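Local coordinates for protein 3'-5'-exonuclease (Saccharomyces cerevisiae, PDB 3E2V) that probably cuts double-stranded DNA as a magnesium-dependent TatD-type nuclease, with both endonuclease and 3'-to-5' exonuclease activity, at residues A206-V211 and L262-N267; Q212-F217 and Y242-D247. All blocks are in the same frame, centred on the assembly; numbering follows the deposited sequence.

Overall arrangement
Both contacts belong to one sector of the TIM-type barrel of this TatD-family hydrolase, and both use helix 207-219, which follows strand 199-204. In contact 1 the first turn or so of that helix, in 206-211, packs against 262-267 on helix 259-268, which follows strand 250-252. In contact 2 the following part of the helix, 212-217, meets 242-247 in the loop that leads back to strand 250-252. Along the chain the order is therefore 206-211, 212-217, 242-247, 262-267, contact 2 falling between the two halves of contact 1. Their centres lie about 13 Å apart. Together they tie one barrel helix to its neighbour and to the return loop, on the outer side of strand 250-252, whose last residue, V252, precedes the magnesium ligand H253.

Contact 1: residues A206-V211 and L262-N267; sequences ACDDFV and LQKLLN
F210 and L265 meet at the foot of the groove between two neighbouring outer helices of the TIM-type barrel, 207-219 and 259-268. The short helical segments run almost parallel, at 6°, with their axes 10.4 Å apart, as expected for successive helices of a parallel beta/alpha barrel. F210 holds its CG anti to the backbone N (chi1 180°), which sends the ring inward to L201, M203 and V252 of the barrel strands. L265 comes at about a right angle to it and sets one methyl, CD2, at the ring edge near the ring plane, 3.7 Å from F210 CE2. V211 CG2 stands 4.0 Å from the same methyl, L265 CD2, so one branch of the leucine touches two side chains of the facing helix. L265 also touches V252 and F255, which joins this groove to the strand preceding H253, a magnesium ligand. One turn before V211, C207 adds its sulfur: SG rests 4.2 Å from K264 CB and 4.3 Å from L265 CG, a loose apolar touch. Toward solvent the groove is bridged by charge. The CB of D208 points away from the partner helix, yet its carboxylate swings back, while K264 reaches over with a chain extended beyond CG, laying its CE methylene 3.5 Å from D208 OD1. The ammonium group closes the span as a salt bridge, K264 NZ donating at 2.8 Å to the syn lone pair of D208 OD1.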
loop_
_atom_site.group_PDB
_atom_site.type_symbol
_atom_site.label_atom_id
_atom_site.label_comp_id
_atom_site.label_asym_id
_atom_site.label_seq_id
_atom_site.Cartn_x
_atom_site.Cartn_y
_atom_site.Cartn_z
ATOM N N ALA A 206 15.544 3.651 2.964
ATOM C CA ALA A 206 16.314 2.829 2.041
ATOM C C ALA A 206 16.373 3.470 0.652
ATOM O O ALA A 206 16.462 2.763 -0.340
ATOM C CB ALA A 206 15.679 1.444 1.947
ATOM N N CYS A 207 16.328 4.798 0.572
ATOM C CA CYS A 207 16.094 5.423 -0.723
ATOM C C CYS A 207 17.160 5.081 -1.754
ATOM O O CYS A 207 16.830 4.696 -2.885
ATOM C CB CYS A 207 15.925 6.930 -0.575
ATOM S SG CYS A 207 15.212 7.692 -2.075
ATOM N N ASP A 208 18.435 5.216 -1.394
ATOM C CA ASP A 208 19.480 4.992 -2.390
ATOM C C ASP A 208 19.471 3.558 -2.932
ATOM O O ASP A 208 19.553 3.361 -4.147
ATOM C CB ASP A 208 20.868 5.366 -1.858
ATOM C CG ASP A 208 21.082 6.866 -1.776
ATOM O OD1 ASP A 208 20.354 7.652 -2.430
ATOM O OD2 ASP A 208 22.010 7.260 -1.044
ATOM N N ASP A 209 19.330 2.566 -2.042
ATOM C CA ASP A 209 19.305 1.174 -2.488
ATOM C C ASP A 209 18.042 0.850 -3.288
ATOM O O ASP A 209 18.089 0.066 -4.236
ATOM C CB ASP A 209 19.416 0.216 -1.307
ATOM C CG ASP A 209 20.828 0.154 -0.717
ATOM O OD1 ASP A 209 21.742 0.827 -1.245
ATOM O OD2 ASP A 209 21.024 -0.570 0.277
ATOM N N PHE A 210 16.920 1.456 -2.904
ATOM C CA PHE A 210 15.628 1.255 -3.581
ATOM C C PHE A 210 15.740 1.785 -5.003
ATOM O O PHE A 210 15.389 1.095 -5.965
ATOM C CB PHE A 210 14.585 2.024 -2.762
ATOM C CG PHE A 210 13.160 1.974 -3.273
ATOM C CD1 PHE A 210 12.345 0.871 -3.021
ATOM C CD2 PHE A 210 12.593 3.097 -3.870
ATOM C CE1 PHE A 210 10.994 0.867 -3.417
ATOM C CE2 PHE A 210 11.243 3.101 -4.280
ATOM C CZ PHE A 210 10.456 1.966 -4.059
ATOM N N VAL A 211 16.277 3.000 -5.145
ATOM C CA VAL A 211 16.457 3.602 -6.471
ATOM C C VAL A 211 17.459 2.811 -7.306
ATOM O O VAL A 211 17.243 2.613 -8.501
ATOM C CB VAL A 211 16.847 5.096 -6.343
ATOM C CG1 VAL A 211 17.365 5.661 -7.685
ATOM C CG2 VAL A 211 15.634 5.901 -5.862
ATOM N N LEU A 262 12.615 12.588 -2.069
ATOM C CA LEU A 262 11.520 12.807 -3.016
ATOM C C LEU A 262 12.051 13.091 -4.418
ATOM O O LEU A 262 11.558 12.545 -5.391
ATOM C CB LEU A 262 10.593 13.939 -2.567
ATOM C CG LEU A 262 9.515 14.315 -3.587
ATOM C CD1 LEU A 262 8.535 13.146 -3.816
ATOM C CD2 LEU A 262 8.765 15.590 -3.169
ATOM N N GLN A 263 13.046 13.974 -4.527
ATOM C CA GLN A 263 13.593 14.304 -5.830
ATOM C C GLN A 263 14.245 13.071 -6.489
ATOM O O GLN A 263 14.105 12.868 -7.696
ATOM C CB GLN A 263 14.549 15.488 -5.723
ATOM C CG GLN A 263 13.844 16.790 -5.333
ATOM C CD GLN A 263 12.699 17.139 -6.283
ATOM O OE1 GLN A 263 12.863 17.110 -7.506
ATOM N NE2 GLN A 263 11.540 17.466 -5.726
ATOM N N LYS A 264 14.919 12.237 -5.704
ATOM C CA LYS A 264 15.481 11.008 -6.264
ATOM C C LYS A 264 14.376 10.119 -6.836
ATOM O O LYS A 264 14.544 9.526 -7.914
ATOM C CB LYS A 264 16.281 10.241 -5.208
ATOM C CG LYS A 264 17.603 10.931 -4.805
ATOM C CD LYS A 264 18.220 10.277 -3.582
ATOM C CE LYS A 264 19.566 10.917 -3.279
ATOM N NZ LYS A 264 20.178 10.415 -2.017
ATOM N N LEU A 265 13.253 10.016 -6.125
ATOM C CA LEU A 265 12.157 9.179 -6.602
ATOM C C LEU A 265 11.510 9.767 -7.857
ATOM O O LEU A 265 11.264 9.046 -8.832
ATOM C CB LEU A 265 11.116 8.976 -5.491
ATOM C CG LEU A 265 11.593 8.183 -4.260
ATOM C CD1 LEU A 265 10.514 8.232 -3.202
ATOM C CD2 LEU A 265 11.890 6.742 -4.626
ATOM N N LEU A 266 11.246 11.074 -7.852
ATOM C CA LEU A 266 10.581 11.704 -8.999
ATOM C C LEU A 266 11.420 11.632 -10.256
ATOM O O LEU A 266 10.874 11.511 -11.359
ATOM C CB LEU A 266 10.198 13.161 -8.701
ATOM C CG LEU A 266 9.160 13.360 -7.598
ATOM C CD1 LEU A 266 9.048 14.843 -7.254
ATOM C CD2 LEU A 266 7.781 12.806 -7.976
ATOM N N ASN A 267 12.737 11.688 -10.086
ATOM C CA ASN A 267 13.667 11.678 -11.213
ATOM C C ASN A 267 13.945 10.271 -11.744
ATOM O O ASN A 267 14.439 10.110 -12.865
ATOM C CB ASN A 267 14.954 12.417 -10.824
ATOM C CG ASN A 267 14.758 13.928 -10.746
ATOM O OD1 ASN A 267 14.008 14.516 -11.530
ATOM N ND2 ASN A 267 15.420 14.559 -9.787
#

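Contact 2: residues Q212-F217 and Y242-D247; sequences QILERF and YKFHPD
The loop 242-247, which leads from the short strand 241-242 toward barrel strand 250-252, is pinned to the helix segment 212-217 through F217 and F244. The backbone amide of F244 gives a hydrogen bond of 2.8 Å to the carbonyl oxygen of F217; it is fairly straight at the hydrogen (163°), though the donor stands 32° from the carbonyl plane. The same oxygen takes a CA-H...O contact from K243, whose CA is 3.3 Å from F217 O. Next to this backbone link the F244 ring lies against the helix with F217 CB over the centre of one face, a CH-pi contact 3.5 Å from the centroid. The two phenylalanine rings are nearly parallel, at 23°, but slid so far apart that they barely overlap, and it is the CB methylene that fills the face. At the edge of the F244 ring, in its plane, L214 brings CD2 to 3.8 Å from CZ. In the TIM-type barrel of the TatD family this joins an outer helix to the return loop feeding the next strand. An alanine in place of F244 would probably leave F217 CB and L214 CD2 without the ring they pack on, opening a gap between loop and helix. The F217 side chain lies alongside Y242, the two pointing the same way, with F217 CE1 4.0 Å from Y242 CB. Beyond the two segments, L185 touches the F217 side chain and F221 meets its ring edge-to-face, while C189 touches F244.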
loop_
_atom_site.group_PDB
_atom_site.type_symbol
_atom_site.label_atom_id
_atom_site.label_comp_id
_atom_site.label_asym_id
_atom_site.label_seq_id
_atom_site.Cartn_x
_atom_site.Cartn_y
_atom_site.Cartn_z
ATOM N N GLN A 212 18.544 2.349 -6.679
ATOM C CA GLN A 212 19.547 1.573 -7.394
ATOM C C GLN A 212 18.929 0.318 -8.034
ATOM O O GLN A 212 19.203 0.002 -9.194
ATOM C CB GLN A 212 20.687 1.194 -6.448
ATOM C CG GLN A 212 21.838 0.488 -7.148
ATOM C CD GLN A 212 22.955 0.104 -6.199
ATOM O OE1 GLN A 212 24.132 0.293 -6.511
ATOM N NE2 GLN A 212 22.599 -0.456 -5.046
ATOM N N ILE A 213 18.098 -0.404 -7.282
ATOM C CA ILE A 213 17.478 -1.610 -7.826
ATOM C C ILE A 213 16.476 -1.250 -8.920
ATOM O O ILE A 213 16.495 -1.825 -10.024
ATOM C CB ILE A 213 16.812 -2.416 -6.706
ATOM C CG1 ILE A 213 17.897 -3.081 -5.861
ATOM C CG2 ILE A 213 15.900 -3.495 -7.279
ATOM C CD1 ILE A 213 17.439 -3.580 -4.498
ATOM N N LEU A 214 15.597 -0.293 -8.641
ATOM C CA LEU A 214 14.594 0.068 -9.634
ATOM C C LEU A 214 15.176 0.639 -10.920
ATOM O O LEU A 214 14.624 0.403 -12.008
ATOM C CB LEU A 214 13.563 1.042 -9.042
ATOM C CG LEU A 214 12.647 0.399 -8.000
ATOM C CD1 LEU A 214 11.873 1.480 -7.257
ATOM C CD2 LEU A 214 11.676 -0.565 -8.662
ATOM N N GLU A 215 16.268 1.390 -10.803
ATOM C CA GLU A 215 16.882 1.993 -11.990
ATOM C C GLU A 215 17.300 0.933 -12.999
ATOM O O GLU A 215 17.194 1.168 -14.223
ATOM C CB GLU A 215 18.071 2.870 -11.610
ATOM C CG GLU A 215 18.625 3.688 -12.760
ATOM C CD GLU A 215 19.744 2.971 -13.509
ATOM O OE1 GLU A 215 20.146 1.856 -13.103
ATOM O OE2 GLU A 215 20.234 3.540 -14.515
ATOM N N ARG A 216 17.773 -0.218 -12.508
ATOM C CA ARG A 216 18.156 -1.295 -13.429
ATOM C C ARG A 216 16.972 -1.807 -14.248
ATOM O O ARG A 216 17.121 -2.154 -15.421
ATOM C CB ARG A 216 18.849 -2.446 -12.698
ATOM C CG ARG A 216 20.218 -2.048 -12.197
ATOM C CD ARG A 216 21.080 -3.265 -11.885
ATOM N NE ARG A 216 20.401 -4.223 -11.021
ATOM C CZ ARG A 216 20.416 -4.188 -9.687
ATOM N NH1 ARG A 216 21.101 -3.254 -9.029
ATOM N NH2 ARG A 216 19.750 -5.097 -9.007
ATOM N N PHE A 217 15.784 -1.848 -13.637
ATOM C CA PHE A 217 14.581 -2.240 -14.356
ATOM C C PHE A 217 14.022 -1.107 -15.235
ATOM O O PHE A 217 13.401 -1.370 -16.258
ATOM C CB PHE A 217 13.512 -2.679 -13.352
ATOM C CG PHE A 217 13.786 -4.020 -12.714
ATOM C CD1 PHE A 217 13.220 -5.191 -13.243
ATOM C CD2 PHE A 217 14.626 -4.127 -11.603
ATOM C CE1 PHE A 217 13.484 -6.439 -12.657
ATOM C CE2 PHE A 217 14.872 -5.372 -11.004
ATOM C CZ PHE A 217 14.314 -6.525 -11.539
ATOM N N TYR A 242 15.279 -7.906 -18.610
ATOM C CA TYR A 242 14.219 -7.347 -17.767
ATOM C C TYR A 242 14.167 -5.830 -17.930
ATOM O O TYR A 242 15.158 -5.150 -17.666
ATOM C CB TYR A 242 14.488 -7.669 -16.304
ATOM C CG TYR A 242 14.278 -9.130 -15.972
ATOM C CD1 TYR A 242 13.005 -9.609 -15.685
ATOM C CD2 TYR A 242 15.344 -10.026 -15.971
ATOM C CE1 TYR A 242 12.787 -10.942 -15.390
ATOM C CE2 TYR A 242 15.141 -11.365 -15.677
ATOM C CZ TYR A 242 13.858 -11.812 -15.383
ATOM O OH TYR A 242 13.638 -13.134 -15.082
ATOM N N LYS A 243 13.007 -5.307 -18.326
ATOM C CA LYS A 243 12.802 -3.858 -18.380
ATOM C C LYS A 243 11.336 -3.544 -18.148
ATOM O O LYS A 243 10.475 -4.168 -18.762
ATOM C CB LYS A 243 13.255 -3.267 -19.744
ATOM C CG LYS A 243 13.214 -1.751 -19.780
ATOM C CD LYS A 243 13.607 -1.198 -21.146
ATOM C CE LYS A 243 13.659 0.329 -21.068
ATOM N NZ LYS A 243 13.888 0.950 -22.420
ATOM N N PHE A 244 11.044 -2.569 -17.290
ATOM C CA PHE A 244 9.655 -2.169 -17.112
ATOM C C PHE A 244 9.044 -1.670 -18.422
ATOM O O PHE A 244 9.669 -0.930 -19.193
ATOM C CB PHE A 244 9.520 -1.043 -16.097
ATOM C CG PHE A 244 9.873 -1.403 -14.678
ATOM C CD1 PHE A 244 9.665 -2.682 -14.142
ATOM C CD2 PHE A 244 10.340 -0.405 -13.842
ATOM C CE1 PHE A 244 9.985 -2.960 -12.788
ATOM C CE2 PHE A 244 10.649 -0.674 -12.496
ATOM C CZ PHE A 244 10.458 -1.952 -11.968
ATOM N N HIS A 245 7.793 -2.060 -18.652
ATOM C CA HIS A 245 7.018 -1.478 -19.731
ATOM C C HIS A 245 7.008 0.051 -19.615
ATOM O O HIS A 245 6.940 0.574 -18.502
ATOM C CB HIS A 245 5.585 -2.002 -19.643
ATOM C CG HIS A 245 4.759 -1.697 -20.852
ATOM N ND1 HIS A 245 4.138 -0.484 -21.041
ATOM C CD2 HIS A 245 4.444 -2.452 -21.934
ATOM C CE1 HIS A 245 3.489 -0.494 -22.193
ATOM N NE2 HIS A 245 3.657 -1.677 -22.752
ATOM N N PRO A 246 7.083 0.788 -20.743
ATOM C CA PRO A 246 7.173 2.239 -20.619
ATOM C C PRO A 246 5.940 2.883 -19.982
ATOM O O PRO A 246 6.037 4.019 -19.519
ATOM C CB PRO A 246 7.355 2.711 -22.077
ATOM C CG PRO A 246 6.792 1.624 -22.896
ATOM C CD PRO A 246 7.125 0.357 -22.158
ATOM N N ASP A 247 4.816 2.168 -19.948
ATOM C CA ASP A 247 3.604 2.680 -19.295
ATOM C C ASP A 247 3.329 2.095 -17.903
ATOM O O ASP A 247 2.322 2.432 -17.283
ATOM C CB ASP A 247 2.379 2.509 -20.197
ATOM C CG ASP A 247 2.528 3.227 -21.541
ATOM O OD1 ASP A 247 3.059 4.358 -21.578
ATOM O OD2 ASP A 247 2.081 2.653 -22.561
#